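Local structure of U4/U6 snRNA-associated-splicing factor PRP24 (Saccharomyces cerevisiae, 4N0T) at residues A[185-190]-A[220-225]; A[236-241]-A[250-255]. The protein binds U6 snRNA, takes part in annealing it with U4 snRNA and serves as a recycling factor of the spliceosome. One frame throughout, in Å; residues are numbered along the deposited sequence.

Overall arrangement
Both contacts belong to the third RNA recognition motif, whose antiparallel sheet has helices packed on one face and RNA on the other. Contact 1 joins the end of strand 179-185 and the turn after it to the start of strand 222-228; contact 2 packs the last part of helix 231-237 and the 3-10 segment 238-240 on strand 248-254. Their centres are about 14 Å apart, and they touch directly: Leu185 CD2 lies 3.9 Å from Ile250 CG2, and Phe225 CE2 4.1 Å from Ala255 CB. Chain B runs past both, with A11, A12 and C14 at contact 1 and A62 and A13 at contact 2.

Contact 1 (A[185-190]-A[220-225]); sequences LSTELL and NNCCAF. With nucleotides of chain B.
Leu185 and Cys222 form an antiparallel hydrogen-bonded pair: Leu185 N donates to Cys222 O at 2.9 Å, and Cys222 N returns a bond to Leu185 O. Just before this pair the backbone turns to the RNA. Asn220 N and Asn221 N each hold one phosphate oxygen of A11 of chain B, the former reaching OP2 at 2.8 Å, while Asn221 ND2 donates to N7 of the same adenine at 3.1 Å. One nucleotide is thus gripped at phosphate and base. A water bridges Thr187 N and Asn220 O.

Packing follows on the side of the strand that carries Cys222 and Ala224. Thr187 CG2 meets Cys222 SG at 3.7 Å. The chi1 of Leu190 (-169°) brings both its methyl branches to strand 222-225, CD2 lying 3.8 Å from Cys222 CB and CD1 near Cys223 O and Ala224 CB.

Cys223 and Phe225 point to the RNA instead. They occupy, on one of the two central strands, the RNA-facing positions of RNP1 that are usually aromatic; the first is a cysteine here. Cys223 SG rests 3.7 Å from C4 of A12 of chain B, and the base of C14 of chain B lies over one face of the Phe225 ring, its C2 3.3 Å above the plane and displaced from the ring centre. A leucine here has no flat ring, and the C14 base would probably be held less firmly without the aromatic face it lies over.

Backbone bonds between Ala224 and Ile182 continue the pairing with strand 179-185, and Phe225 pairs with Asn209 across the other edge. Leu195 of helix 192-199 covers Leu185 and Ala224, while Ile250 of strand 248-254 packs on Leu185.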
ATOM      1  N   LEU A 185      19.023  -4.271 -28.412  1.00 16.02           N
ATOM      2  CA  LEU A 185      18.715  -4.929 -29.676  1.00 15.81           C
ATOM      3  C   LEU A 185      18.646  -3.864 -30.767  1.00 17.68           C
ATOM      4  O   LEU A 185      18.299  -2.718 -30.494  1.00 17.41           O
ATOM      5  CB  LEU A 185      17.359  -5.621 -29.566  1.00 16.11           C
ATOM      6  CG  LEU A 185      17.284  -6.858 -28.667  1.00 15.39           C
ATOM      7  CD1 LEU A 185      15.813  -7.140 -28.292  1.00 14.21           C
ATOM      8  CD2 LEU A 185      17.888  -8.070 -29.370  1.00 18.45           C
ATOM      9  N   SER A 186      18.972  -4.227 -32.007  1.00 19.25           N
ATOM     10  CA  SER A 186      18.677  -3.324 -33.118  1.00 22.15           C
ATOM     11  C   SER A 186      17.222  -3.527 -33.518  1.00 20.90           C
ATOM     12  O   SER A 186      16.615  -4.525 -33.133  1.00 21.62           O
ATOM     13  CB  SER A 186      19.565  -3.652 -34.307  1.00 22.88           C
ATOM     14  OG  SER A 186      19.366  -4.997 -34.710  1.00 23.52           O
ATOM     15  N   THR A 187      16.666  -2.613 -34.310  1.00 21.04           N
ATOM     16  CA  THR A 187      15.296  -2.800 -34.801  1.00 23.50           C
ATOM     17  C   THR A 187      15.164  -4.095 -35.596  1.00 22.90           C
ATOM     18  O   THR A 187      14.165  -4.800 -35.477  1.00 25.16           O
ATOM     19  CB  THR A 187      14.796  -1.620 -35.650  1.00 27.44           C
ATOM     20  OG1 THR A 187      15.726  -1.373 -36.709  1.00 28.65           O
ATOM     21  CG2 THR A 187      14.637  -0.362 -34.803  1.00 25.06           C
ATOM     22  N   GLU A 188      16.178  -4.414 -36.398  1.00 24.51           N
ATOM     23  CA  GLU A 188      16.186  -5.659 -37.161  1.00 31.43           C
ATOM     24  C   GLU A 188      16.052  -6.900 -36.266  1.00 31.16           C
ATOM     25  O   GLU A 188      15.405  -7.877 -36.644  1.00 29.45           O
ATOM     26  CB  GLU A 188      17.447  -5.751 -38.040  1.00 39.97           C
ATOM     27  CG  GLU A 188      18.000  -7.165 -38.220  1.00 53.49           C
ATOM     28  CD  GLU A 188      18.821  -7.336 -39.493  1.00 65.69           C
ATOM     29  OE1 GLU A 188      19.829  -6.613 -39.666  1.00 68.61           O
ATOM     30  OE2 GLU A 188      18.456  -8.201 -40.322  1.00 69.19           O
ATOM     31  N   LEU A 189      16.640  -6.841 -35.071  1.00 21.40           N
ATOM     32  CA  LEU A 189      16.652  -7.978 -34.155  1.00 21.03           C
ATOM     33  C   LEU A 189      15.450  -7.997 -33.223  1.00 21.79           C
ATOM     34  O   LEU A 189      15.249  -8.965 -32.487  1.00 22.92           O
ATOM     35  CB  LEU A 189      17.921  -7.949 -33.295  1.00 21.14           C
ATOM     36  CG  LEU A 189      19.243  -8.158 -34.038  1.00 21.26           C
ATOM     37  CD1 LEU A 189      20.412  -7.957 -33.080  1.00 23.97           C
ATOM     38  CD2 LEU A 189      19.306  -9.541 -34.671  1.00 26.54           C
ATOM     39  N   LEU A 190      14.679  -6.914 -33.233  1.00 17.09           N
ATOM     40  CA  LEU A 190      13.511  -6.801 -32.364  1.00 20.55           C
ATOM     41  C   LEU A 190      12.378  -7.602 -32.977  1.00 22.90           C
ATOM     42  O   LEU A 190      11.439  -7.054 -33.554  1.00 23.83           O
ATOM     43  CB  LEU A 190      13.119  -5.336 -32.162  1.00 20.60           C
ATOM     44  CG  LEU A 190      12.076  -5.077 -31.069  1.00 20.43           C
ATOM     45  CD1 LEU A 190      12.618  -5.435 -29.671  1.00 19.99           C
ATOM     46  CD2 LEU A 190      11.601  -3.642 -31.097  1.00 20.62           C
ATOM     47  N   ASN A 220      17.692   3.526 -32.028  1.00 19.54           N
ATOM     48  CA  ASN A 220      18.996   2.892 -32.148  1.00 20.67           C
ATOM     49  C   ASN A 220      19.065   1.604 -31.334  1.00 21.20           C
ATOM     50  O   ASN A 220      19.532   0.575 -31.817  1.00 19.32           O
ATOM     51  CB  ASN A 220      20.083   3.850 -31.677  1.00 21.57           C
ATOM     52  CG  ASN A 220      20.193   5.071 -32.565  1.00 27.67           C
ATOM     53  OD1 ASN A 220      20.033   4.974 -33.787  1.00 25.62           O
ATOM     54  ND2 ASN A 220      20.453   6.231 -31.960  1.00 28.65           N
ATOM     55  N   ASN A 221      18.595   1.682 -30.090  1.00 18.22           N
ATOM     56  CA  ASN A 221      18.587   0.536 -29.188  1.00 17.80           C
ATOM     57  C   ASN A 221      17.161   0.216 -28.814  1.00 19.25           C
ATOM     58  O   ASN A 221      16.378   1.127 -28.536  1.00 19.79           O
ATOM     59  CB  ASN A 221      19.374   0.850 -27.912  1.00 17.44           C
ATOM     60  CG  ASN A 221      20.835   1.093 -28.187  1.00 20.18           C
ATOM     61  OD1 ASN A 221      21.431   0.434 -29.048  1.00 25.63           O
ATOM     62  ND2 ASN A 221      21.430   2.030 -27.462  1.00 16.86           N
ATOM     63  N   CYS A 222      16.822  -1.069 -28.835  1.00 17.80           N
ATOM     64  CA  CYS A 222      15.477  -1.506 -28.466  1.00 16.27           C
ATOM     65  C   CYS A 222      15.569  -2.509 -27.348  1.00 19.02           C
ATOM     66  O   CYS A 222      16.583  -3.187 -27.196  1.00 16.25           O
ATOM     67  CB  CYS A 222      14.808  -2.195 -29.653  1.00 16.65           C
ATOM     68  SG  CYS A 222      14.714  -1.170 -31.166  1.00 21.44           S
ATOM     69  N   CYS A 223      14.488  -2.637 -26.587  1.00 17.33           N
ATOM     70  CA  CYS A 223      14.452  -3.613 -25.509  1.00 17.16           C
ATOM     71  C   CYS A 223      13.263  -4.545 -25.626  1.00 18.42           C
ATOM     72  O   CYS A 223      12.292  -4.257 -26.332  1.00 16.24           O
ATOM     73  CB  CYS A 223      14.434  -2.913 -24.149  1.00 16.42           C
ATOM     74  SG  CYS A 223      12.928  -1.961 -23.831  1.00 18.52           S
ATOM     75  N   ALA A 224      13.363  -5.679 -24.939  1.00 14.10           N
ATOM     76  CA  ALA A 224      12.299  -6.668 -24.903  1.00 13.35           C
ATOM     77  C   ALA A 224      12.393  -7.399 -23.584  1.00 13.24           C
ATOM     78  O   ALA A 224      13.459  -7.435 -22.958  1.00 15.26           O
ATOM     79  CB  ALA A 224      12.442  -7.647 -26.060  1.00 13.60           C
ATOM     80  N   PHE A 225      11.276  -7.980 -23.155  1.00 13.15           N
ATOM     81  CA  PHE A 225      11.258  -8.732 -21.917  1.00 12.77           C
ATOM     82  C   PHE A 225      10.789 -10.135 -22.219  1.00 13.68           C
ATOM     83  O   PHE A 225       9.950 -10.340 -23.094  1.00 16.68           O
ATOM     84  CB  PHE A 225      10.286  -8.100 -20.929  1.00 12.49           C
ATOM     85  CG  PHE A 225      10.700  -6.740 -20.436  1.00 14.66           C
ATOM     86  CD1 PHE A 225      10.449  -5.602 -21.189  1.00 15.85           C
ATOM     87  CD2 PHE A 225      11.324  -6.603 -19.203  1.00 17.23           C
ATOM     88  CE1 PHE A 225      10.815  -4.346 -20.722  1.00 16.47           C
ATOM     89  CE2 PHE A 225      11.697  -5.344 -18.731  1.00 14.42           C
ATOM     90  CZ  PHE A 225      11.432  -4.217 -19.492  1.00 12.41           C
TER
ATOM     91  P     C B  14       6.671   0.229 -18.236  1.00 21.47           P
ATOM     92  OP1   C B  14       6.534   1.648 -18.683  1.00 21.24           O
ATOM     93  OP2   C B  14       6.204  -0.163 -16.873  1.00 25.06           O
ATOM     94  O5'   C B  14       5.905  -0.731 -19.247  1.00 20.47           O
ATOM     95  C5'   C B  14       6.024  -0.573 -20.659  1.00 16.63           C
ATOM     96  C4'   C B  14       6.147  -1.906 -21.351  1.00 19.80           C
ATOM     97  O4'   C B  14       7.385  -2.537 -20.935  1.00 19.03           O
ATOM     98  C3'   C B  14       5.082  -2.945 -21.017  1.00 23.71           C
ATOM     99  O3'   C B  14       3.894  -2.796 -21.767  1.00 28.44           O
ATOM    100  C2'   C B  14       5.791  -4.253 -21.318  1.00 20.69           C
ATOM    101  O2'   C B  14       5.860  -4.458 -22.727  1.00 21.99           O
ATOM    102  C1'   C B  14       7.206  -3.933 -20.857  1.00 18.87           C
ATOM    103  N1    C B  14       7.539  -4.397 -19.486  1.00 18.20           N
ATOM    104  C2    C B  14       7.681  -5.770 -19.280  1.00 15.23           C
ATOM    105  O2    C B  14       7.442  -6.553 -20.217  1.00 16.54           O
ATOM    106  N3    C B  14       8.062  -6.220 -18.071  1.00 17.70           N
ATOM    107  C4    C B  14       8.310  -5.366 -17.075  1.00 15.94           C
ATOM    108  N4    C B  14       8.685  -5.904 -15.916  1.00 16.85           N
ATOM    109  C5    C B  14       8.195  -3.951 -17.249  1.00 18.28           C
ATOM    110  C6    C B  14       7.825  -3.518 -18.471  1.00 19.25           C
ATOM    111  P     A B  11      17.645   5.501 -29.073  1.00 24.47           P
ATOM    112  OP1   A B  11      18.259   4.178 -28.781  1.00 23.97           O
ATOM    113  OP2   A B  11      16.892   5.668 -30.337  1.00 23.36           O
ATOM    114  O5'   A B  11      16.742   5.959 -27.847  1.00 23.00           O
ATOM    115  C5'   A B  11      15.427   5.451 -27.655  1.00 25.66           C
ATOM    116  C4'   A B  11      15.073   5.405 -26.187  1.00 27.60           C
ATOM    117  O4'   A B  11      15.795   4.307 -25.571  1.00 22.22           O
ATOM    118  C3'   A B  11      15.432   6.652 -25.378  1.00 25.93           C
ATOM    119  O3'   A B  11      14.500   6.796 -24.309  1.00 26.02           O
ATOM    120  C2'   A B  11      16.780   6.282 -24.775  1.00 23.32           C
ATOM    121  O2'   A B  11      17.077   6.976 -23.583  1.00 25.90           O
ATOM    122  C1'   A B  11      16.586   4.793 -24.508  1.00 23.28           C
ATOM    123  N9    A B  11      17.794   3.967 -24.469  1.00 21.84           N
ATOM    124  C8    A B  11      18.523   3.502 -25.533  1.00 23.51           C
ATOM    125  N7    A B  11      19.510   2.717 -25.174  1.00 24.79           N
ATOM    126  C5    A B  11      19.405   2.630 -23.798  1.00 22.48           C
ATOM    127  C6    A B  11      20.156   1.938 -22.832  1.00 21.56           C
ATOM    128  N6    A B  11      21.198   1.155 -23.124  1.00 21.00           N
ATOM    129  N1    A B  11      19.790   2.064 -21.536  1.00 21.85           N
ATOM    130  C2    A B  11      18.737   2.844 -21.249  1.00 19.68           C
ATOM    131  N3    A B  11      17.944   3.539 -22.069  1.00 22.23           N
ATOM    132  C4    A B  11      18.342   3.386 -23.349  1.00 22.36           C
ATOM    133  P     A B  12      13.068   7.481 -24.548  1.00 33.04           P
ATOM    134  OP1   A B  12      13.144   8.410 -25.699  1.00 31.20           O
ATOM    135  OP2   A B  12      12.657   7.995 -23.212  1.00 32.23           O
ATOM    136  O5'   A B  12      12.115   6.280 -24.993  1.00 23.29           O
ATOM    137  C5'   A B  12      11.750   5.259 -24.075  1.00 21.70           C
ATOM    138  C4'   A B  12      11.482   3.961 -24.795  1.00 21.84           C
ATOM    139  O4'   A B  12      12.715   3.476 -25.369  1.00 21.68           O
ATOM    140  C3'   A B  12      10.985   2.804 -23.940  1.00 21.38           C
ATOM    141  O3'   A B  12       9.583   2.861 -23.740  1.00 23.14           O
ATOM    142  C2'   A B  12      11.406   1.576 -24.744  1.00 20.53           C
ATOM    143  O2'   A B  12      10.431   1.284 -25.734  1.00 20.91           O
ATOM    144  C1'   A B  12      12.692   2.066 -25.433  1.00 20.88           C
ATOM    145  N9    A B  12      13.931   1.531 -24.829  1.00 19.21           N
ATOM    146  C8    A B  12      14.990   0.995 -25.529  1.00 18.51           C
ATOM    147  N7    A B  12      15.981   0.602 -24.769  1.00 15.39           N
ATOM    148  C5    A B  12      15.547   0.892 -23.483  1.00 16.99           C
ATOM    149  C6    A B  12      16.155   0.702 -22.235  1.00 17.63           C
ATOM    150  N6    A B  12      17.357   0.144 -22.076  1.00 21.89           N
ATOM    151  N1    A B  12      15.471   1.100 -21.134  1.00 22.25           N
ATOM    152  C2    A B  12      14.275   1.655 -21.301  1.00 20.11           C
ATOM    153  N3    A B  12      13.599   1.886 -22.421  1.00 20.07           N
ATOM    154  C4    A B  12      14.299   1.476 -23.500  1.00 18.85           C
TER
HETATM  155  O   HOH W   1      18.371  -0.052 -34.467  1.00 23.70           O

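Contact 2 (A[236-241]-A[250-255]); sequences RALQMN and ISVSLA. With nucleotides of chain B.
Asn241 reaches Val252 with its side-chain amide. Its CB lies 3.4 Å from Val252 O, and CG keeps a similar distance from that oxygen. A chi1 of -172° swings the amide across the strand and sets OD1 facing Val252 N, from which it accepts a hydrogen bond at 2.9 Å. The bond is fairly straight at the hydrogen (161°), although the donor is tilted 28° from the plane of the amide carbonyl. ND2, the other arm of the amide, lies 3.9 Å from O2' of A62 of chain B, too far for a hydrogen bond. A water that donates to OD1 is also within hydrogen-bonding distance of Ser251 OG and of that O2'.

Val252 packs against the 3-10 segment 238-240 and the residue before it. Its CG2 meets Met240 CB at 3.8 Å, and CG1 lies near Ala237 O. Farther along, Leu238 lays CD2 on the backbone of Ser253, 3.6 Å from its C atom, while its CD1 touches Leu254 CG, the two side chains crossing at about a right angle.

Phe199 of helix 192-199 packs on Val252 and Met240. Ser251 and Ser253 pair through their backbones with Arg183 and Met181 of strand 179-185, whereas Val252 N looks the other way. The chemistry is therefore divided: apolar contacts join residues 237-240 to the strand, and a side-chain amide supplies the acceptor for a strand N-H beside the RNA.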
ATOM      1  N   ARG A 236      20.028 -19.080 -16.169  1.00 19.90           N
ATOM      2  CA  ARG A 236      20.991 -19.568 -17.151  1.00 20.12           C
ATOM      3  C   ARG A 236      20.955 -18.726 -18.425  1.00 22.64           C
ATOM      4  O   ARG A 236      21.981 -18.551 -19.080  1.00 21.77           O
ATOM      5  CB  ARG A 236      20.772 -21.066 -17.422  1.00 20.14           C
ATOM      6  CG  ARG A 236      21.166 -21.926 -16.217  1.00 26.33           C
ATOM      7  CD  ARG A 236      21.110 -23.428 -16.477  1.00 27.74           C
ATOM      8  NE  ARG A 236      19.740 -23.910 -16.616  1.00 30.79           N
ATOM      9  CZ  ARG A 236      19.174 -24.194 -17.781  1.00 25.51           C
ATOM     10  NH1 ARG A 236      19.869 -24.051 -18.902  1.00 25.41           N
ATOM     11  NH2 ARG A 236      17.921 -24.619 -17.826  1.00 28.18           N
ATOM     12  N   ALA A 237      19.788 -18.172 -18.756  1.00 17.98           N
ATOM     13  CA  ALA A 237      19.682 -17.296 -19.928  1.00 17.44           C
ATOM     14  C   ALA A 237      20.532 -16.019 -19.776  1.00 16.01           C
ATOM     15  O   ALA A 237      20.848 -15.349 -20.765  1.00 16.97           O
ATOM     16  CB  ALA A 237      18.210 -16.945 -20.207  1.00 15.22           C
ATOM     17  N   LEU A 238      20.923 -15.693 -18.543  1.00 16.44           N
ATOM     18  CA  LEU A 238      21.770 -14.524 -18.311  1.00 20.00           C
ATOM     19  C   LEU A 238      23.151 -14.681 -18.940  1.00 20.67           C
ATOM     20  O   LEU A 238      23.869 -13.693 -19.143  1.00 19.00           O
ATOM     21  CB  LEU A 238      21.898 -14.227 -16.815  1.00 18.29           C
ATOM     22  CG  LEU A 238      20.594 -13.938 -16.081  1.00 20.94           C
ATOM     23  CD1 LEU A 238      20.859 -13.711 -14.595  1.00 24.32           C
ATOM     24  CD2 LEU A 238      19.857 -12.743 -16.706  1.00 21.56           C
ATOM     25  N   GLN A 239      23.525 -15.912 -19.278  1.00 23.11           N
ATOM     26  CA  GLN A 239      24.790 -16.137 -19.984  1.00 25.09           C
ATOM     27  C   GLN A 239      24.801 -15.472 -21.354  1.00 20.69           C
ATOM     28  O   GLN A 239      25.862 -15.289 -21.956  1.00 21.51           O
ATOM     29  CB  GLN A 239      25.041 -17.633 -20.173  1.00 27.76           C
ATOM     30  CG  GLN A 239      25.266 -18.427 -18.900  1.00 30.62           C
ATOM     31  CD  GLN A 239      25.277 -19.917 -19.186  1.00 37.96           C
ATOM     32  OE1 GLN A 239      26.334 -20.512 -19.413  1.00 45.34           O
ATOM     33  NE2 GLN A 239      24.093 -20.524 -19.211  1.00 35.23           N
ATOM     34  N   MET A 240      23.618 -15.128 -21.860  1.00 18.29           N
ATOM     35  CA  MET A 240      23.520 -14.411 -23.127  1.00 15.82           C
ATOM     36  C   MET A 240      23.943 -12.938 -23.012  1.00 18.93           C
ATOM     37  O   MET A 240      24.071 -12.251 -24.028  1.00 18.45           O
ATOM     38  CB  MET A 240      22.099 -14.510 -23.700  1.00 17.06           C
ATOM     39  CG  MET A 240      21.694 -15.903 -24.145  1.00 18.83           C
ATOM     40  SD  MET A 240      22.423 -16.283 -25.749  1.00 22.53           S
ATOM     41  CE  MET A 240      21.269 -15.399 -26.804  1.00 22.02           C
ATOM     42  N   ASN A 241      24.142 -12.453 -21.785  1.00 18.58           N
ATOM     43  CA  ASN A 241      24.627 -11.082 -21.565  1.00 20.71           C
ATOM     44  C   ASN A 241      26.000 -10.896 -22.214  1.00 24.67           C
ATOM     45  O   ASN A 241      26.887 -11.743 -22.050  1.00 24.38           O
ATOM     46  CB  ASN A 241      24.713 -10.776 -20.068  1.00 22.55           C
ATOM     47  CG  ASN A 241      25.020  -9.317 -19.784  1.00 23.57           C
ATOM     48  OD1 ASN A 241      24.436  -8.411 -20.389  1.00 22.80           O
ATOM     49  ND2 ASN A 241      25.950  -9.084 -18.865  1.00 24.03           N
ATOM     50  N   ILE A 250      24.314  -7.677 -27.217  1.00 14.69           N
ATOM     51  CA  ILE A 250      23.132  -7.446 -26.382  1.00 13.94           C
ATOM     52  C   ILE A 250      23.432  -7.530 -24.892  1.00 19.88           C
ATOM     53  O   ILE A 250      24.415  -8.145 -24.470  1.00 18.07           O
ATOM     54  CB  ILE A 250      22.011  -8.451 -26.750  1.00 13.16           C
ATOM     55  CG1 ILE A 250      22.467  -9.901 -26.505  1.00 16.59           C
ATOM     56  CG2 ILE A 250      21.582  -8.250 -28.214  1.00 18.49           C
ATOM     57  CD1 ILE A 250      21.337 -10.929 -26.601  1.00 18.07           C
ATOM     58  N   SER A 251      22.572  -6.903 -24.085  1.00 15.79           N
ATOM     59  CA  SER A 251      22.648  -7.027 -22.637  1.00 17.43           C
ATOM     60  C   SER A 251      21.458  -7.852 -22.195  1.00 17.08           C
ATOM     61  O   SER A 251      20.364  -7.712 -22.747  1.00 17.68           O
ATOM     62  CB  SER A 251      22.583  -5.652 -21.949  1.00 23.53           C
ATOM     63  OG  SER A 251      23.765  -4.913 -22.198  1.00 27.67           O
ATOM     64  N   VAL A 252      21.680  -8.723 -21.218  1.00 17.14           N
ATOM     65  CA  VAL A 252      20.623  -9.553 -20.664  1.00 14.58           C
ATOM     66  C   VAL A 252      20.746  -9.540 -19.153  1.00 18.27           C
ATOM     67  O   VAL A 252      21.824  -9.784 -18.599  1.00 20.62           O
ATOM     68  CB  VAL A 252      20.717 -11.021 -21.167  1.00 14.40           C
ATOM     69  CG1 VAL A 252      19.531 -11.828 -20.657  1.00 15.38           C
ATOM     70  CG2 VAL A 252      20.781 -11.064 -22.695  1.00 16.41           C
ATOM     71  N   SER A 253      19.638  -9.259 -18.483  1.00 16.87           N
ATOM     72  CA  SER A 253      19.652  -9.126 -17.034  1.00 17.54           C
ATOM     73  C   SER A 253      18.298  -9.529 -16.518  1.00 17.44           C
ATOM     74  O   SER A 253      17.328  -9.539 -17.280  1.00 15.30           O
ATOM     75  CB  SER A 253      19.932  -7.674 -16.659  1.00 21.67           C
ATOM     76  OG  SER A 253      18.908  -6.823 -17.154  1.00 23.82           O
ATOM     77  N   LEU A 254      18.217  -9.850 -15.222  1.00 17.00           N
ATOM     78  CA  LEU A 254      16.922 -10.011 -14.581  1.00 16.71           C
ATOM     79  C   LEU A 254      16.231  -8.656 -14.493  1.00 16.35           C
ATOM     80  O   LEU A 254      16.836  -7.667 -14.058  1.00 18.62           O
ATOM     81  CB  LEU A 254      17.057 -10.587 -13.172  1.00 21.65           C
ATOM     82  CG  LEU A 254      17.463 -12.047 -13.019  1.00 22.92           C
ATOM     83  CD1 LEU A 254      17.396 -12.432 -11.547  1.00 26.65           C
ATOM     84  CD2 LEU A 254      16.551 -12.940 -13.819  1.00 22.98           C
ATOM     85  N   ALA A 255      14.964  -8.608 -14.889  1.00 15.09           N
ATOM     86  CA  ALA A 255      14.218  -7.351 -14.860  1.00 16.02           C
ATOM     87  C   ALA A 255      14.090  -6.883 -13.425  1.00 14.14           C
ATOM     88  O   ALA A 255      13.800  -7.686 -12.539  1.00 16.52           O
ATOM     89  CB  ALA A 255      12.847  -7.526 -15.450  1.00 14.70           C
TER
ATOM     90  P     A B  62      24.663  -4.164 -12.771  1.00 56.32           P
ATOM     91  OP1   A B  62      23.504  -3.582 -13.502  1.00 56.04           O
ATOM     92  OP2   A B  62      24.472  -5.356 -11.902  1.00 57.95           O
ATOM     93  O5'   A B  62      25.788  -4.542 -13.832  1.00 45.21           O
ATOM     94  C5'   A B  62      26.195  -3.614 -14.828  1.00 38.39           C
ATOM     95  C4'   A B  62      26.134  -4.232 -16.201  1.00 33.84           C
ATOM     96  O4'   A B  62      24.748  -4.361 -16.613  1.00 35.46           O
ATOM     97  C3'   A B  62      26.794  -3.437 -17.319  1.00 32.36           C
ATOM     98  O3'   A B  62      28.187  -3.685 -17.395  1.00 31.78           O
ATOM     99  C2'   A B  62      26.032  -3.901 -18.554  1.00 27.57           C
ATOM    100  O2'   A B  62      26.509  -5.176 -18.966  1.00 29.03           O
ATOM    101  C1'   A B  62      24.622  -4.068 -17.987  1.00 32.21           C
ATOM    102  N9    A B  62      23.815  -2.836 -18.085  1.00 30.69           N
ATOM    103  C8    A B  62      23.487  -2.012 -17.035  1.00 33.51           C
ATOM    104  N7    A B  62      22.744  -0.988 -17.374  1.00 31.40           N
ATOM    105  C5    A B  62      22.566  -1.147 -18.744  1.00 24.61           C
ATOM    106  C6    A B  62      21.866  -0.383 -19.694  1.00 23.68           C
ATOM    107  N6    A B  62      21.189   0.735 -19.407  1.00 26.57           N
ATOM    108  N1    A B  62      21.883  -0.824 -20.976  1.00 21.32           N
ATOM    109  C2    A B  62      22.554  -1.939 -21.257  1.00 21.52           C
ATOM    110  N3    A B  62      23.248  -2.743 -20.451  1.00 24.05           N
ATOM    111  C4    A B  62      23.209  -2.286 -19.189  1.00 25.14           C
ATOM    112  P     A B  13       8.942   2.606 -22.295  1.00 23.81           P
ATOM    113  OP1   A B  13       7.458   2.683 -22.470  1.00 26.27           O
ATOM    114  OP2   A B  13       9.674   3.443 -21.311  1.00 20.37           O
ATOM    115  O5'   A B  13       9.259   1.074 -22.021  1.00 24.39           O
ATOM    116  C5'   A B  13      10.355   0.696 -21.206  1.00 23.02           C
ATOM    117  C4'   A B  13       9.871  -0.142 -20.054  1.00 19.71           C
ATOM    118  O4'   A B  13      10.997  -0.835 -19.454  1.00 19.01           O
ATOM    119  C3'   A B  13       9.199   0.630 -18.918  1.00 18.89           C
ATOM    120  O3'   A B  13       8.206  -0.219 -18.338  1.00 21.00           O
ATOM    121  C2'   A B  13      10.340   0.781 -17.920  1.00 19.21           C
ATOM    122  O2'   A B  13       9.933   1.031 -16.593  1.00 19.43           O
ATOM    123  C1'   A B  13      10.999  -0.581 -18.063  1.00 18.33           C
ATOM    124  N9    A B  13      12.370  -0.710 -17.579  1.00 17.06           N
ATOM    125  C8    A B  13      13.487   0.026 -17.875  1.00 20.39           C
ATOM    126  N7    A B  13      14.567  -0.434 -17.296  1.00 20.04           N
ATOM    127  C5    A B  13      14.133  -1.549 -16.592  1.00 17.30           C
ATOM    128  C6    A B  13      14.796  -2.472 -15.774  1.00 20.81           C
ATOM    129  N6    A B  13      16.108  -2.418 -15.516  1.00 23.14           N
ATOM    130  N1    A B  13      14.063  -3.472 -15.239  1.00 17.83           N
ATOM    131  C2    A B  13      12.760  -3.533 -15.500  1.00 14.82           C
ATOM    132  N3    A B  13      12.020  -2.720 -16.248  1.00 16.14           N
ATOM    133  C4    A B  13      12.780  -1.738 -16.768  1.00 16.81           C
TER
HETATM  134  O   HOH W   2      25.926  -5.958 -21.464  1.00 31.78           O